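Local atomic coordinates of amphoterin-induced protein 1 (Mus musculus, PDB entry 2XOT), a protein that promotes neurite growth and fasciculation as a cell-adhesion protein with leucine-rich repeats and an immunoglobulin-like domain, and may mediate homophilic and heterophilic cell-cell contacts. Residues F151-I156 / L180-K185. Sequence-based numbering, arbitrary orientation.
Sequences FPVELI and LTDLQK
Leu183 reaches out of the short helix 180-184 with one methyl, which lands where Phe151 and Ile156 of the preceding leucine-rich repeat come together. Its CB leaves the helix across the line between the segments instead of along it, and CG, set anti to the carbonyl carbon (chi1 -65°), turns the branch back toward 151-156. At the tip the two methyls part. CD2 does the touching, 3.9 Å from both Phe151 CE2 and Phe151 CZ and 4.0 Å from Ile156 CD1, while CD1 stays farther from 151-156. The methyl approaches the aromatic ring at a slant, neither squarely over its face nor in its plane.

The ring is flanked at its edge from within its own segment. Ile156 CD1 lies in the ring plane, 3.8 Å from Phe151 CZ, and Val153 CB sits in that plane 3.8 Å from Phe151 CD2. Leu194 of strand 194-195 touches Phe151, Ile156 and Leu183 alike, and Leu210 of helix 205-216 also packs on Leu183, tying the joint into the C-terminal end of the solenoid.

Nearer the surface, Val153 and Asp182 meet at about a right angle. Val153 CG2, trans to its backbone N, comes 3.9 Å from Asp182 CB and 3.8 Å from Asp182 OD2. Asp182 makes no hydrogen bond to 151-156; OD2 has a long, weak ion pair with Lys157.

No polar bond links the segments, and 158 Å² is buried between them, both sides summed. Segments 151-156 of LRR 5 and 180-185 of LRR 6 thus meet through van der Waals contact and hydrophobic burial, with the carboxylate and its weak ion pair at the partly exposed side of an apolar contact whose neighbours supply additional apolar cover.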
ATOM      1  N   PHE B 151      17.473  24.210   0.817  1.00 26.57           N
ATOM      2  CA  PHE B 151      17.312  22.841   0.347  1.00 26.05           C
ATOM      3  C   PHE B 151      17.993  21.885   1.324  1.00 26.19           C
ATOM      4  O   PHE B 151      19.186  22.006   1.569  1.00 26.86           O
ATOM      5  CB  PHE B 151      17.908  22.646  -1.048  1.00 25.82           C
ATOM      6  CG  PHE B 151      17.664  21.281  -1.607  1.00 26.47           C
ATOM      7  CD1 PHE B 151      16.487  20.990  -2.272  1.00 27.52           C
ATOM      8  CD2 PHE B 151      18.616  20.276  -1.472  1.00 28.34           C
ATOM      9  CE1 PHE B 151      16.257  19.734  -2.784  1.00 26.49           C
ATOM     10  CE2 PHE B 151      18.378  19.008  -1.984  1.00 26.79           C
ATOM     11  CZ  PHE B 151      17.198  18.740  -2.629  1.00 25.76           C
ATOM     12  N   PRO B 152      17.235  20.932   1.887  1.00 26.65           N
ATOM     13  CA  PRO B 152      17.794  19.915   2.804  1.00 26.44           C
ATOM     14  C   PRO B 152      18.599  18.810   2.113  1.00 26.74           C
ATOM     15  O   PRO B 152      18.175  17.659   2.075  1.00 27.04           O
ATOM     16  CB  PRO B 152      16.552  19.350   3.485  1.00 26.84           C
ATOM     17  CG  PRO B 152      15.443  19.591   2.532  1.00 27.46           C
ATOM     18  CD  PRO B 152      15.777  20.804   1.731  1.00 26.22           C
ATOM     19  N   VAL B 153      19.777  19.156   1.605  1.00 26.88           N
ATOM     20  CA  VAL B 153      20.550  18.238   0.783  1.00 27.39           C
ATOM     21  C   VAL B 153      20.972  16.980   1.548  1.00 27.99           C
ATOM     22  O   VAL B 153      21.189  15.933   0.952  1.00 28.72           O
ATOM     23  CB  VAL B 153      21.783  18.941   0.166  1.00 27.64           C
ATOM     24  CG1 VAL B 153      22.858  19.197   1.239  1.00 26.99           C
ATOM     25  CG2 VAL B 153      22.332  18.122  -1.023  1.00 26.61           C
ATOM     26  N   GLU B 154      21.028  17.069   2.874  1.00 28.00           N
ATOM     27  CA  GLU B 154      21.445  15.938   3.702  1.00 27.83           C
ATOM     28  C   GLU B 154      20.448  14.783   3.685  1.00 27.59           C
ATOM     29  O   GLU B 154      20.810  13.659   4.032  1.00 27.67           O
ATOM     30  CB  GLU B 154      21.680  16.369   5.159  1.00 28.15           C
ATOM     31  CG  GLU B 154      22.792  17.404   5.355  1.00 28.30           C
ATOM     32  CD  GLU B 154      22.390  18.812   4.923  1.00 29.07           C
ATOM     33  OE1 GLU B 154      21.173  19.115   4.871  1.00 31.34           O
ATOM     34  OE2 GLU B 154      23.280  19.607   4.604  1.00 30.15           O
ATOM     35  N   LEU B 155      19.199  15.039   3.301  1.00 27.26           N
ATOM     36  CA  LEU B 155      18.222  13.951   3.167  1.00 27.77           C
ATOM     37  C   LEU B 155      18.633  12.941   2.094  1.00 28.26           C
ATOM     38  O   LEU B 155      18.360  11.743   2.230  1.00 27.80           O
ATOM     39  CB  LEU B 155      16.822  14.493   2.859  1.00 27.42           C
ATOM     40  CG  LEU B 155      16.116  15.183   4.032  1.00 28.94           C
ATOM     41  CD1 LEU B 155      14.788  15.815   3.603  1.00 26.73           C
ATOM     42  CD2 LEU B 155      15.914  14.181   5.176  1.00 28.15           C
ATOM     43  N   ILE B 156      19.284  13.434   1.035  1.00 29.01           N
ATOM     44  CA  ILE B 156      19.542  12.628  -0.156  1.00 29.87           C
ATOM     45  C   ILE B 156      21.010  12.485  -0.580  1.00 30.87           C
ATOM     46  O   ILE B 156      21.317  11.625  -1.408  1.00 31.17           O
ATOM     47  CB  ILE B 156      18.706  13.136  -1.345  1.00 29.60           C
ATOM     48  CG1 ILE B 156      19.023  14.605  -1.660  1.00 28.35           C
ATOM     49  CG2 ILE B 156      17.226  12.908  -1.053  1.00 28.17           C
ATOM     50  CD1 ILE B 156      18.335  15.131  -2.871  1.00 29.37           C
ATOM     51  N   LEU B 180      23.510  22.270  -6.909  1.00 26.94           N
ATOM     52  CA  LEU B 180      23.426  21.658  -8.229  1.00 27.81           C
ATOM     53  C   LEU B 180      24.429  20.547  -8.469  1.00 28.50           C
ATOM     54  O   LEU B 180      24.078  19.548  -9.072  1.00 28.97           O
ATOM     55  CB  LEU B 180      23.586  22.717  -9.310  1.00 27.63           C
ATOM     56  CG  LEU B 180      22.537  23.828  -9.348  1.00 28.31           C
ATOM     57  CD1 LEU B 180      22.951  24.875 -10.376  1.00 27.69           C
ATOM     58  CD2 LEU B 180      21.127  23.278  -9.648  1.00 26.36           C
ATOM     59  N   THR B 181      25.673  20.719  -8.026  1.00 29.72           N
ATOM     60  CA  THR B 181      26.693  19.679  -8.176  1.00 30.46           C
ATOM     61  C   THR B 181      26.332  18.425  -7.387  1.00 30.31           C
ATOM     62  O   THR B 181      26.658  17.305  -7.795  1.00 29.73           O
ATOM     63  CB  THR B 181      28.077  20.164  -7.705  1.00 30.88           C
ATOM     64  OG1 THR B 181      28.390  21.379  -8.374  1.00 33.72           O
ATOM     65  CG2 THR B 181      29.152  19.151  -8.059  1.00 32.59           C
ATOM     66  N   ASP B 182      25.675  18.617  -6.244  1.00 29.97           N
ATOM     67  CA  ASP B 182      25.224  17.483  -5.447  1.00 30.29           C
ATOM     68  C   ASP B 182      24.050  16.782  -6.111  1.00 29.81           C
ATOM     69  O   ASP B 182      23.977  15.551  -6.124  1.00 30.21           O
ATOM     70  CB  ASP B 182      24.799  17.936  -4.041  1.00 30.63           C
ATOM     71  CG  ASP B 182      25.973  18.367  -3.177  1.00 32.97           C
ATOM     72  OD1 ASP B 182      27.082  17.813  -3.346  1.00 35.66           O
ATOM     73  OD2 ASP B 182      25.780  19.240  -2.305  1.00 35.97           O
ATOM     74  N   LEU B 183      23.129  17.566  -6.651  1.00 29.07           N
ATOM     75  CA  LEU B 183      21.954  17.015  -7.309  1.00 29.27           C
ATOM     76  C   LEU B 183      22.282  16.213  -8.565  1.00 30.07           C
ATOM     77  O   LEU B 183      21.626  15.204  -8.812  1.00 29.59           O
ATOM     78  CB  LEU B 183      20.949  18.126  -7.663  1.00 28.84           C
ATOM     79  CG  LEU B 183      20.312  18.860  -6.479  1.00 27.14           C
ATOM     80  CD1 LEU B 183      19.294  19.887  -6.975  1.00 23.59           C
ATOM     81  CD2 LEU B 183      19.681  17.868  -5.519  1.00 27.46           C
ATOM     82  N   GLN B 184      23.282  16.675  -9.337  1.00 30.46           N
ATOM     83  CA  GLN B 184      23.741  15.994 -10.548  1.00 31.10           C
ATOM     84  C   GLN B 184      24.284  14.587 -10.265  1.00 30.68           C
ATOM     85  O   GLN B 184      24.157  13.694 -11.078  1.00 29.86           O
ATOM     86  CB  GLN B 184      24.824  16.818 -11.256  1.00 31.88           C
ATOM     87  CG  GLN B 184      24.704  16.797 -12.806  1.00 36.37           C
ATOM     88  CD  GLN B 184      25.047  15.457 -13.484  1.00 40.79           C
ATOM     89  OE1 GLN B 184      24.303  14.973 -14.351  1.00 43.46           O
ATOM     90  NE2 GLN B 184      26.196  14.880 -13.125  1.00 43.48           N
ATOM     91  N   LYS B 185      24.889  14.405  -9.104  1.00 30.38           N
ATOM     92  CA  LYS B 185      25.469  13.128  -8.706  1.00 30.45           C
ATOM     93  C   LYS B 185      24.459  12.090  -8.276  1.00 29.88           C
ATOM     94  O   LYS B 185      24.797  10.901  -8.172  1.00 30.59           O
ATOM     95  CB  LYS B 185      26.452  13.357  -7.556  1.00 30.29           C
ATOM     96  CG  LYS B 185      27.732  13.960  -8.016  1.00 31.82           C
ATOM     97  CD  LYS B 185      28.516  14.621  -6.891  1.00 32.72           C
ATOM     98  CE  LYS B 185      29.809  15.203  -7.475  1.00 35.46           C
ATOM     99  NZ  LYS B 185      30.508  16.157  -6.574  1.00 36.37           N
TER